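Local coordinates for envelope polyprotein (Puumala orthohantavirus, PDB 5FXU) that forms the Gn glycoprotein ectodomain of the hantaviral surface, a glycosylated, disulfide-rich part of the envelope that probably works together with the partner glycoprotein Gc, at residues A[132-140]-A[149-157]; A[221-229]-A[312-320]. All coordinates share one frame; numbering follows the deposited sequence.

Contacts 1 and 2 join separate parts of the Gn ectodomain, and each has disulfide cysteines in its segments. Contact 1 (132-140 with 149-157) joins a short helix and a beta hairpin, with Cys134 and Cys140 each bonded to a cysteine elsewhere. Contact 2 (221-229 with 312-320) brings together two loops 83 residues apart in sequence; Cys221 is bonded to Cys336 but does not itself meet 312-320. The centres of contact 1 and contact 2 are about 39 Å apart, on opposite sides of the chain's centre, and the nearest atoms of the two contacts are about 20 Å apart. In contact 2 the side chain of Asn224 is about 12 Å from a bound NAG (N-acetylglucosamine), part of a glycan attached to the protein itself.

Contact 1 (A[132-140]-A[149-157]); sequences QTCITTKSC and IQVNYEKTY
Two half-cystines border one aromatic ring: the sulfurs of Cys134 and Cys140, bonded respectively to Cys9 and Cys43, both lie at the edge of Tyr153. Cys134 SG is 4.1 Å from Tyr153 CD2, a Cys sulfur-aromatic contact, and Cys140 SG is 4.3 Å from Tyr153 CE1. Thr137 covers one face off-centre, toward the rim; its CG2, anti to the backbone N, comes within 3.5 Å of Tyr153 CE1. From the helix 133-136, Thr133 CG2 meets the phenol oxygen obliquely, while its own hydroxyl bonds to Pro130. The ring carries the hairpin of strands 139-144 and 147-155 against this helical turn, and the hairpin's antiparallel ladder includes the hydrogen-bonded pair Cys140-Val151 and the non-hydrogen-bonded pair Ser139-Asn152. At the end of the ladder nearer the helix, Tyr153 N donates to Lys138 O almost straight (168°). Lys138 then folds back, bent at chi2 and chi4 (69° and 88°), and its NZ reaches Tyr153 O at 2.8 Å, so both backbone polar groups of Tyr153 are engaged by one residue. On the helix side, Lys155 NZ approaches a lone pair of Cys134 O in the carbonyl plane, at 3.3 Å.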
# COMPACT_ATOMS: atom_id res chain seq x y z
N GLN A 132 -18.69 -4.83 -11.51
CA GLN A 132 -19.22 -5.16 -12.86
C GLN A 132 -18.22 -5.91 -13.74
O GLN A 132 -18.62 -6.64 -14.65
CB GLN A 132 -19.65 -3.89 -13.63
CG GLN A 132 -20.96 -3.25 -13.16
CD GLN A 132 -20.85 -2.45 -11.84
OE1 GLN A 132 -19.74 -2.26 -11.26
NE2 GLN A 132 -22.00 -2.02 -11.34
N THR A 133 -16.93 -5.73 -13.48
CA THR A 133 -15.88 -6.46 -14.18
C THR A 133 -16.07 -7.98 -14.10
O THR A 133 -15.78 -8.68 -15.06
CB THR A 133 -14.48 -6.12 -13.63
OG1 THR A 133 -14.38 -4.71 -13.48
CG2 THR A 133 -13.40 -6.55 -14.60
N CYS A 134 -16.57 -8.46 -12.96
CA CYS A 134 -16.96 -9.85 -12.77
C CYS A 134 -18.04 -10.38 -13.73
O CYS A 134 -18.11 -11.59 -13.97
CB CYS A 134 -17.44 -10.03 -11.32
SG CYS A 134 -16.08 -10.00 -10.09
N ILE A 135 -18.89 -9.50 -14.27
CA ILE A 135 -19.86 -9.88 -15.31
C ILE A 135 -19.16 -9.94 -16.66
O ILE A 135 -19.43 -10.85 -17.45
CB ILE A 135 -21.06 -8.90 -15.34
CG1 ILE A 135 -21.82 -8.98 -14.02
CG2 ILE A 135 -22.01 -9.23 -16.49
CD1 ILE A 135 -22.66 -7.76 -13.74
N THR A 136 -18.27 -8.98 -16.94
CA THR A 136 -17.68 -8.86 -18.25
C THR A 136 -16.51 -9.78 -18.52
O THR A 136 -16.12 -9.93 -19.69
CB THR A 136 -17.17 -7.43 -18.53
OG1 THR A 136 -16.15 -7.07 -17.60
CG2 THR A 136 -18.32 -6.45 -18.49
N THR A 137 -15.92 -10.36 -17.49
CA THR A 137 -14.55 -10.90 -17.59
C THR A 137 -14.36 -12.18 -16.76
O THR A 137 -14.67 -12.18 -15.56
CB THR A 137 -13.52 -9.82 -17.15
OG1 THR A 137 -13.79 -8.59 -17.84
CG2 THR A 137 -12.09 -10.25 -17.48
N LYS A 138 -13.88 -13.24 -17.42
CA LYS A 138 -13.47 -14.49 -16.76
C LYS A 138 -11.94 -14.50 -16.51
O LYS A 138 -11.48 -14.86 -15.44
CB LYS A 138 -13.86 -15.72 -17.59
CG LYS A 138 -13.50 -17.08 -16.99
CD LYS A 138 -14.33 -17.43 -15.73
CE LYS A 138 -13.76 -18.63 -14.95
NZ LYS A 138 -12.71 -18.27 -13.93
N SER A 139 -11.18 -14.13 -17.52
CA SER A 139 -9.74 -13.99 -17.38
C SER A 139 -9.19 -13.03 -18.39
O SER A 139 -9.77 -12.82 -19.45
CB SER A 139 -9.04 -15.35 -17.49
OG SER A 139 -9.39 -16.04 -18.68
N CYS A 140 -8.06 -12.43 -18.06
CA CYS A 140 -7.36 -11.55 -18.98
C CYS A 140 -5.90 -11.43 -18.54
O CYS A 140 -5.50 -12.08 -17.58
CB CYS A 140 -8.07 -10.21 -19.09
SG CYS A 140 -8.21 -9.30 -17.54
N ILE A 149 0.90 -11.80 -16.38
CA ILE A 149 0.06 -12.02 -15.23
C ILE A 149 -1.32 -12.40 -15.72
O ILE A 149 -1.98 -11.65 -16.43
CB ILE A 149 -0.03 -10.78 -14.33
CG1 ILE A 149 1.35 -10.15 -14.12
CG2 ILE A 149 -0.69 -11.14 -12.99
CD1 ILE A 149 1.34 -8.86 -13.34
N GLN A 150 -1.75 -13.57 -15.29
CA GLN A 150 -3.07 -14.09 -15.55
C GLN A 150 -4.02 -13.62 -14.44
O GLN A 150 -3.89 -14.01 -13.28
CB GLN A 150 -2.99 -15.62 -15.58
CG GLN A 150 -4.30 -16.39 -15.65
CD GLN A 150 -4.93 -16.42 -17.01
OE1 GLN A 150 -4.40 -15.89 -17.98
NE2 GLN A 150 -6.07 -17.08 -17.10
N VAL A 151 -4.96 -12.76 -14.80
CA VAL A 151 -6.02 -12.35 -13.90
C VAL A 151 -7.14 -13.35 -14.07
O VAL A 151 -7.60 -13.54 -15.19
CB VAL A 151 -6.54 -10.93 -14.19
CG1 VAL A 151 -7.56 -10.51 -13.14
CG2 VAL A 151 -5.39 -9.92 -14.21
N ASN A 152 -7.57 -13.98 -12.99
CA ASN A 152 -8.66 -14.95 -13.00
C ASN A 152 -9.78 -14.46 -12.11
O ASN A 152 -9.59 -14.26 -10.90
CB ASN A 152 -8.21 -16.32 -12.50
CG ASN A 152 -7.27 -17.01 -13.48
OD1 ASN A 152 -7.52 -17.03 -14.69
ND2 ASN A 152 -6.20 -17.59 -12.96
N TYR A 153 -10.95 -14.27 -12.71
CA TYR A 153 -12.14 -13.87 -11.96
C TYR A 153 -12.87 -15.15 -11.67
O TYR A 153 -13.17 -15.90 -12.58
CB TYR A 153 -12.98 -12.91 -12.78
CG TYR A 153 -12.29 -11.58 -12.99
CD1 TYR A 153 -11.34 -11.42 -13.99
CD2 TYR A 153 -12.63 -10.46 -12.23
CE1 TYR A 153 -10.73 -10.19 -14.21
CE2 TYR A 153 -12.01 -9.23 -12.44
CZ TYR A 153 -11.07 -9.11 -13.43
OH TYR A 153 -10.42 -7.90 -13.64
N GLU A 154 -13.11 -15.42 -10.39
CA GLU A 154 -13.67 -16.68 -9.95
C GLU A 154 -14.86 -16.41 -9.04
O GLU A 154 -14.77 -15.55 -8.16
CB GLU A 154 -12.59 -17.46 -9.20
CG GLU A 154 -12.66 -18.98 -9.36
CD GLU A 154 -11.28 -19.62 -9.59
OE1 GLU A 154 -10.31 -19.23 -8.89
OE2 GLU A 154 -11.18 -20.48 -10.49
N LYS A 155 -15.96 -17.13 -9.28
CA LYS A 155 -17.21 -16.88 -8.55
C LYS A 155 -17.14 -17.57 -7.18
O LYS A 155 -16.59 -18.66 -7.05
CB LYS A 155 -18.48 -17.27 -9.33
CG LYS A 155 -18.49 -17.02 -10.84
CD LYS A 155 -18.10 -15.59 -11.23
CE LYS A 155 -17.85 -15.42 -12.74
NZ LYS A 155 -16.78 -14.43 -13.07
N THR A 156 -17.65 -16.88 -6.16
CA THR A 156 -17.43 -17.30 -4.78
C THR A 156 -18.29 -18.52 -4.40
O THR A 156 -19.44 -18.65 -4.82
CB THR A 156 -17.64 -16.13 -3.77
OG1 THR A 156 -17.27 -16.54 -2.46
CG2 THR A 156 -19.06 -15.63 -3.73
N TYR A 157 -17.68 -19.43 -3.63
CA TYR A 157 -18.39 -20.55 -2.97
C TYR A 157 -19.53 -20.14 -2.05
O TYR A 157 -20.39 -20.96 -1.78
CB TYR A 157 -17.39 -21.38 -2.14
CG TYR A 157 -16.61 -22.35 -2.96
CD1 TYR A 157 -17.12 -23.63 -3.23
CD2 TYR A 157 -15.36 -22.00 -3.48
CE1 TYR A 157 -16.40 -24.53 -4.00
CE2 TYR A 157 -14.63 -22.90 -4.24
CZ TYR A 157 -15.16 -24.17 -4.50
OH TYR A 157 -14.45 -25.06 -5.25

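Contact 2 (A[221-229]-A[312-320]); sequences CTGNGFQGY and VLTAKDDPV
A loop-to-loop junction at the ends of two beta strands forms this contact: residues 221-227 lead into strand 228-234, and residues 314-320 follow strand 310-313. Its backbone tie is Phe226 N to Thr314 O, 2.8 Å long, with the donor tilted 31° from the carbonyl plane. Beside it, Thr314 OG1 donates to Asn224 OD1 at 2.7 Å, approaching from above the amide carbonyl plane. Asn224 uses the other end of its amide on Cys336 O, so one side chain links Thr314 to the cysteine that pairs with Cys221.

Phe226 supplies the apolar part. With CG anti to the backbone N (chi1 174°), its side chain crosses those of Val312 and Pro319 at about a right angle, CD1 meeting Val312 CG1 at 3.8 Å and CE1 meeting Pro319 CB, at the ring edge, at 4.0 Å. Lys316 O sits in the ring plane at its edge, and Leu195 and Leu341 of neighbouring strands also touch the Phe226 side chain.

Farther along, Gln227 reaches across to Asp317: NE2 donates to the anti lone pair of OD2 at 2.9 Å, with the carboxylate oxygen close to the amide plane and the two planar groups turned 81° apart. The same OD2 also forms a salt bridge with Lys207, which would be expected to stabilise its negative charge. A water donates to both Gln227 O and Asp317 O, adding a second link between these residues. Through one main-chain bond, a buried phenylalanine and these polar ties, the two loops meet as plain loop-to-loop packing within the beta-rich Gn head.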
# COMPACT_ATOMS: atom_id res chain seq x y z
N CYS A 221 6.05 15.34 19.71
CA CYS A 221 6.88 15.57 18.52
C CYS A 221 6.61 16.91 17.90
O CYS A 221 5.46 17.30 17.75
CB CYS A 221 6.64 14.53 17.42
SG CYS A 221 7.32 12.90 17.67
N THR A 222 7.66 17.56 17.44
CA THR A 222 7.54 18.95 16.98
C THR A 222 6.98 19.02 15.54
O THR A 222 5.92 19.63 15.30
CB THR A 222 8.88 19.74 17.12
OG1 THR A 222 9.90 19.16 16.29
CG2 THR A 222 9.38 19.78 18.60
N GLY A 223 7.67 18.36 14.61
CA GLY A 223 7.45 18.53 13.16
C GLY A 223 7.15 17.31 12.28
O GLY A 223 8.00 16.87 11.49
N ASN A 224 5.94 16.77 12.40
CA ASN A 224 5.41 15.75 11.48
C ASN A 224 4.18 16.21 10.68
O ASN A 224 3.01 15.91 10.96
CB ASN A 224 5.29 14.42 12.20
CG ASN A 224 6.68 13.82 12.53
OD1 ASN A 224 7.47 13.62 11.62
ND2 ASN A 224 6.99 13.57 13.80
N GLY A 225 4.52 16.95 9.63
CA GLY A 225 3.60 17.70 8.84
C GLY A 225 2.99 17.05 7.61
O GLY A 225 2.17 17.69 6.98
N PHE A 226 3.36 15.82 7.25
CA PHE A 226 2.75 15.18 6.08
C PHE A 226 1.19 15.21 6.11
O PHE A 226 0.58 14.99 7.14
CB PHE A 226 3.21 13.75 5.90
CG PHE A 226 2.48 13.03 4.79
CD1 PHE A 226 2.77 13.28 3.47
CD2 PHE A 226 1.43 12.17 5.09
CE1 PHE A 226 2.06 12.66 2.45
CE2 PHE A 226 0.73 11.54 4.08
CZ PHE A 226 1.05 11.79 2.76
N GLN A 227 0.59 15.57 4.98
CA GLN A 227 -0.85 15.66 4.87
C GLN A 227 -1.37 14.64 3.88
O GLN A 227 -0.99 14.63 2.71
CB GLN A 227 -1.31 17.08 4.50
CG GLN A 227 -1.34 18.01 5.71
CD GLN A 227 -1.94 19.37 5.44
OE1 GLN A 227 -3.16 19.51 5.30
NE2 GLN A 227 -1.09 20.38 5.37
N GLY A 228 -2.21 13.75 4.39
CA GLY A 228 -2.76 12.69 3.57
C GLY A 228 -3.54 11.69 4.38
O GLY A 228 -3.90 11.95 5.52
N TYR A 229 -3.81 10.55 3.77
CA TYR A 229 -4.67 9.56 4.39
C TYR A 229 -4.49 8.25 3.70
O TYR A 229 -3.86 8.20 2.67
CB TYR A 229 -6.13 9.99 4.32
CG TYR A 229 -6.71 10.17 2.95
CD1 TYR A 229 -6.62 11.40 2.29
CD2 TYR A 229 -7.41 9.15 2.33
CE1 TYR A 229 -7.18 11.57 1.02
CE2 TYR A 229 -7.98 9.31 1.07
CZ TYR A 229 -7.86 10.52 0.43
OH TYR A 229 -8.41 10.66 -0.80
N VAL A 312 6.97 7.75 2.18
CA VAL A 312 7.04 9.21 2.20
C VAL A 312 7.60 9.64 3.55
O VAL A 312 7.30 9.04 4.56
CB VAL A 312 5.63 9.81 2.03
CG1 VAL A 312 5.65 11.31 1.90
CG2 VAL A 312 4.97 9.27 0.78
N LEU A 313 8.40 10.69 3.56
CA LEU A 313 8.80 11.34 4.80
C LEU A 313 7.60 11.90 5.52
O LEU A 313 6.77 12.56 4.90
CB LEU A 313 9.75 12.49 4.51
CG LEU A 313 11.14 12.17 3.98
CD1 LEU A 313 11.91 13.45 3.90
CD2 LEU A 313 11.89 11.16 4.82
N THR A 314 7.52 11.68 6.83
CA THR A 314 6.41 12.24 7.62
C THR A 314 6.61 13.72 7.90
O THR A 314 5.65 14.41 8.17
CB THR A 314 6.23 11.50 8.94
OG1 THR A 314 7.42 11.65 9.73
CG2 THR A 314 5.95 10.02 8.73
N ALA A 315 7.85 14.20 7.82
CA ALA A 315 8.20 15.56 8.21
C ALA A 315 7.69 16.64 7.27
O ALA A 315 7.46 17.77 7.72
CB ALA A 315 9.72 15.71 8.40
N LYS A 316 7.56 16.35 5.98
CA LYS A 316 7.20 17.41 5.02
C LYS A 316 5.74 17.34 4.59
O LYS A 316 5.28 16.30 4.11
CB LYS A 316 8.11 17.36 3.79
CG LYS A 316 9.59 17.59 4.08
CD LYS A 316 9.84 18.92 4.75
CE LYS A 316 11.33 19.19 4.87
NZ LYS A 316 11.56 20.52 5.50
N ASP A 317 5.05 18.47 4.77
CA ASP A 317 3.70 18.68 4.24
C ASP A 317 3.56 18.22 2.80
O ASP A 317 2.68 17.43 2.46
CB ASP A 317 3.30 20.17 4.31
CG ASP A 317 2.92 20.63 5.72
OD1 ASP A 317 3.85 20.88 6.53
OD2 ASP A 317 1.70 20.76 6.02
N ASP A 318 4.45 18.77 1.96
CA ASP A 318 4.60 18.35 0.58
C ASP A 318 5.34 17.03 0.59
O ASP A 318 6.45 16.98 1.13
CB ASP A 318 5.44 19.37 -0.21
CG ASP A 318 4.79 20.74 -0.28
OD1 ASP A 318 3.53 20.82 -0.36
OD2 ASP A 318 5.55 21.73 -0.27
N PRO A 319 4.74 15.98 -0.01
CA PRO A 319 5.34 14.65 0.07
C PRO A 319 6.73 14.52 -0.58
O PRO A 319 6.95 15.00 -1.70
CB PRO A 319 4.33 13.77 -0.67
CG PRO A 319 3.56 14.69 -1.56
CD PRO A 319 3.56 16.02 -0.88
N VAL A 320 7.67 13.95 0.17
CA VAL A 320 8.96 13.55 -0.36
C VAL A 320 8.93 12.04 -0.45
O VAL A 320 8.98 11.37 0.58
CB VAL A 320 10.10 14.01 0.54
CG1 VAL A 320 11.43 13.46 0.04
CG2 VAL A 320 10.15 15.52 0.57
O HOH W 1 0.55 16.35 1.16